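Local structure of Non-reducing end alpha-L-arabinofuranosidase BoGH43B (Bacteroides ovatus, 5JOZ) at residues A387-R392 and A496-F501. The protein removes terminal non-reducing alpha-L-arabinofuranosyl residues from xyloglucan branches, converting S units to X units during xyloglucan breakdown. Residues are numbered along the deposited sequence; the frame is centred on the assembly and turned at random.
With CA (calcium ion), chain C.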
ATOM      1  N   ALA A 387      -8.260  24.666  -0.811  1.00 25.31           N
ATOM      2  CA  ALA A 387      -7.089  23.944  -0.354  1.00 23.22           C
ATOM      3  C   ALA A 387      -7.259  23.580   1.112  1.00 25.81           C
ATOM      4  O   ALA A 387      -7.916  24.303   1.875  1.00 27.62           O
ATOM      5  CB  ALA A 387      -5.828  24.777  -0.541  1.00 24.28           C
ATOM      6  N   GLY A 388      -6.664  22.460   1.505  1.00 23.51           N
ATOM      7  CA  GLY A 388      -6.781  21.975   2.862  1.00 21.95           C
ATOM      8  C   GLY A 388      -6.376  20.529   2.955  1.00 23.22           C
ATOM      9  O   GLY A 388      -5.417  20.118   2.300  1.00 22.16           O
ATOM     10  N   LEU A 389      -7.117  19.769   3.769  1.00 23.41           N
ATOM     11  CA  LEU A 389      -6.871  18.352   4.000  1.00 21.99           C
ATOM     12  C   LEU A 389      -7.996  17.501   3.457  1.00 23.28           C
ATOM     13  O   LEU A 389      -9.151  17.917   3.446  1.00 25.49           O
ATOM     14  CB  LEU A 389      -6.703  18.061   5.488  1.00 22.84           C
ATOM     15  CG  LEU A 389      -5.616  18.853   6.206  1.00 24.90           C
ATOM     16  CD1 LEU A 389      -5.536  18.433   7.659  1.00 23.12           C
ATOM     17  CD2 LEU A 389      -4.261  18.727   5.513  1.00 25.23           C
ATOM     18  N   VAL A 390      -7.645  16.298   3.006  1.00 24.32           N
ATOM     19  CA  VAL A 390      -8.612  15.361   2.442  1.00 26.34           C
ATOM     20  C   VAL A 390      -8.414  13.959   3.020  1.00 25.02           C
ATOM     21  O   VAL A 390      -7.277  13.495   3.173  1.00 23.57           O
ATOM     22  CB  VAL A 390      -8.515  15.324   0.897  1.00 29.30           C
ATOM     23  CG1 VAL A 390      -9.429  14.248   0.299  1.00 28.51           C
ATOM     24  CG2 VAL A 390      -8.870  16.696   0.338  1.00 28.84           C
ATOM     25  N   VAL A 391      -9.534  13.318   3.352  1.00 23.11           N
ATOM     26  CA  VAL A 391      -9.596  11.900   3.652  1.00 23.26           C
ATOM     27  C   VAL A 391     -10.040  11.281   2.340  1.00 25.43           C
ATOM     28  O   VAL A 391     -11.179  11.478   1.914  1.00 23.78           O
ATOM     29  CB  VAL A 391     -10.614  11.598   4.781  1.00 26.20           C
ATOM     30  CG1 VAL A 391     -10.646  10.120   5.107  1.00 26.08           C
ATOM     31  CG2 VAL A 391     -10.280  12.403   6.035  1.00 25.55           C
ATOM     32  N   ARG A 392      -9.127  10.571   1.683  1.00 28.02           N
ATOM     33  CA  ARG A 392      -9.401   9.964   0.390  1.00 28.29           C
ATOM     34  C   ARG A 392      -9.538   8.477   0.559  1.00 28.43           C
ATOM     35  O   ARG A 392      -8.690   7.860   1.184  1.00 27.31           O
ATOM     36  CB  ARG A 392      -8.265  10.242  -0.594  1.00 30.07           C
ATOM     37  CG  ARG A 392      -8.229   9.344  -1.842  1.00 26.18           C
ATOM     38  CD  ARG A 392      -7.046   9.771  -2.692  1.00 27.88           C
ATOM     39  NE  ARG A 392      -6.874   8.958  -3.890  1.00 29.76           N
ATOM     40  CZ  ARG A 392      -7.565   9.103  -5.020  1.00 30.45           C
ATOM     41  NH1 ARG A 392      -8.498  10.057  -5.154  1.00 29.77           N
ATOM     42  NH2 ARG A 392      -7.307   8.290  -6.040  1.00 29.82           N
ATOM     43  N   ALA A 496      -1.136  27.448  -1.795  1.00 28.82           N
ATOM     44  CA  ALA A 496      -1.459  27.070  -0.424  1.00 29.63           C
ATOM     45  C   ALA A 496      -0.162  26.601   0.238  1.00 28.93           C
ATOM     46  O   ALA A 496       0.438  25.636  -0.216  1.00 31.86           O
ATOM     47  CB  ALA A 496      -2.498  25.971  -0.412  1.00 27.73           C
ATOM     48  N   ASP A 497       0.268  27.300   1.284  1.00 24.14           N
ATOM     49  CA  ASP A 497       1.535  27.029   1.953  1.00 26.67           C
ATOM     50  C   ASP A 497       1.285  26.317   3.271  1.00 27.86           C
ATOM     51  O   ASP A 497       0.633  26.856   4.162  1.00 28.11           O
ATOM     52  CB  ASP A 497       2.284  28.335   2.223  1.00 28.90           C
ATOM     53  CG  ASP A 497       2.805  28.995   0.945  1.00 30.99           C
ATOM     54  OD1 ASP A 497       2.829  28.362  -0.133  1.00 37.49           O
ATOM     55  OD2 ASP A 497       3.223  30.160   1.014  1.00 35.05           O
ATOM     56  N   PHE A 498       1.802  25.099   3.378  1.00 28.77           N
ATOM     57  CA  PHE A 498       1.670  24.288   4.583  1.00 27.01           C
ATOM     58  C   PHE A 498       2.967  24.383   5.359  1.00 26.59           C
ATOM     59  O   PHE A 498       3.986  23.858   4.925  1.00 29.29           O
ATOM     60  CB  PHE A 498       1.373  22.834   4.213  1.00 25.33           C
ATOM     61  CG  PHE A 498       0.038  22.652   3.558  1.00 24.31           C
ATOM     62  CD1 PHE A 498      -0.128  22.923   2.212  1.00 24.61           C
ATOM     63  CD2 PHE A 498      -1.059  22.255   4.293  1.00 23.98           C
ATOM     64  CE1 PHE A 498      -1.360  22.773   1.609  1.00 30.73           C
ATOM     65  CE2 PHE A 498      -2.301  22.097   3.694  1.00 24.58           C
ATOM     66  CZ  PHE A 498      -2.453  22.348   2.354  1.00 26.92           C
ATOM     67  N   ASP A 499       2.919  25.063   6.496  1.00 28.58           N
ATOM     68  CA  ASP A 499       4.088  25.269   7.342  1.00 30.80           C
ATOM     69  C   ASP A 499       4.503  23.950   8.005  1.00 30.59           C
ATOM     70  O   ASP A 499       5.689  23.633   8.091  1.00 28.34           O
ATOM     71  CB  ASP A 499       3.774  26.325   8.411  1.00 33.53           C
ATOM     72  CG  ASP A 499       5.013  26.863   9.102  1.00 35.35           C
ATOM     73  OD1 ASP A 499       6.149  26.476   8.743  1.00 40.05           O
ATOM     74  OD2 ASP A 499       4.843  27.690  10.019  1.00 37.94           O
ATOM     75  N   TRP A 500       3.530  23.191   8.484  1.00 30.81           N
ATOM     76  CA  TRP A 500       3.813  21.879   9.040  1.00 27.99           C
ATOM     77  C   TRP A 500       2.612  20.958   8.945  1.00 25.53           C
ATOM     78  O   TRP A 500       1.524  21.398   8.582  1.00 29.58           O
ATOM     79  CB  TRP A 500       4.315  21.995  10.484  1.00 28.64           C
ATOM     80  CG  TRP A 500       3.515  22.891  11.404  1.00 27.61           C
ATOM     81  CD1 TRP A 500       3.847  24.154  11.802  1.00 26.71           C
ATOM     82  CD2 TRP A 500       2.283  22.577  12.059  1.00 25.06           C
ATOM     83  NE1 TRP A 500       2.898  24.649  12.653  1.00 26.71           N
ATOM     84  CE2 TRP A 500       1.931  23.699  12.841  1.00 27.19           C
ATOM     85  CE3 TRP A 500       1.452  21.449  12.083  1.00 25.92           C
ATOM     86  CZ2 TRP A 500       0.769  23.734  13.627  1.00 27.05           C
ATOM     87  CZ3 TRP A 500       0.289  21.486  12.855  1.00 26.90           C
ATOM     88  CH2 TRP A 500      -0.045  22.628  13.607  1.00 25.46           C
ATOM     89  N   PHE A 501       2.848  19.681   9.244  1.00 23.14           N
ATOM     90  CA  PHE A 501       1.840  18.623   9.206  1.00 22.98           C
ATOM     91  C   PHE A 501       2.171  17.623  10.314  1.00 22.77           C
ATOM     92  O   PHE A 501       3.237  17.000  10.276  1.00 20.46           O
ATOM     93  CB  PHE A 501       1.857  17.922   7.841  1.00 21.53           C
ATOM     94  CG  PHE A 501       0.693  16.993   7.606  1.00 22.41           C
ATOM     95  CD1 PHE A 501       0.636  15.736   8.217  1.00 22.19           C
ATOM     96  CD2 PHE A 501      -0.339  17.358   6.742  1.00 21.64           C
ATOM     97  CE1 PHE A 501      -0.432  14.883   7.987  1.00 21.61           C
ATOM     98  CE2 PHE A 501      -1.408  16.507   6.510  1.00 20.81           C
ATOM     99  CZ  PHE A 501      -1.461  15.271   7.132  1.00 21.15           C
TER
HETATM  100 CA    CA C 601       7.753  24.679   8.606  1.00 32.53          CA
HETATM  101  O   HOH W   1       7.331  24.168  10.912  1.00 37.56           O
HETATM  102  O   HOH W   2       9.970  25.461   9.193  1.00 34.11           O
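A387 and A496 face each other with their CA atoms 6.4 Å apart, whereas the CA atoms of L389 and F501 stand 10.2 Å apart, so the two segments diverge. The directions of 387-389 and 496-501 differ by only 17°, yet no hydrogen bond joins them: they belong to separate sheets and meet mainly through side chains, with one backbone carbonyl taking part. At the close end both CB atoms point across the gap, and CB of A387 lies 3.5 Å from CB of A496. Where the separation widens, larger side chains span it. F498, with CG anti to its carbonyl carbon (chi1 -66°), reaches across until its CZ is 3.7 Å from O of G388, a contact without a hydrogen bond. L389 reaches back with one methyl: its CD2 lies 3.7 Å from CE2 of F501 and, more loosely, 4.3 Å from CE2 of F498, thereby touching both rings. All six touching residues are buried, consistent with a core between the two sheets of a concanavalin A-like beta-sandwich. The partly exposed D499 binds the calcium ion through O and OD1, with the carbonyl oxygens of D313 and G341 and two waters. Strand 389-392 is paired with strands 397-406 and 480-486, while strand 496-505 pairs with 370-377; M483 of strand 480-486 also packs on F498 and F501, extending the apolar layer between the sheets.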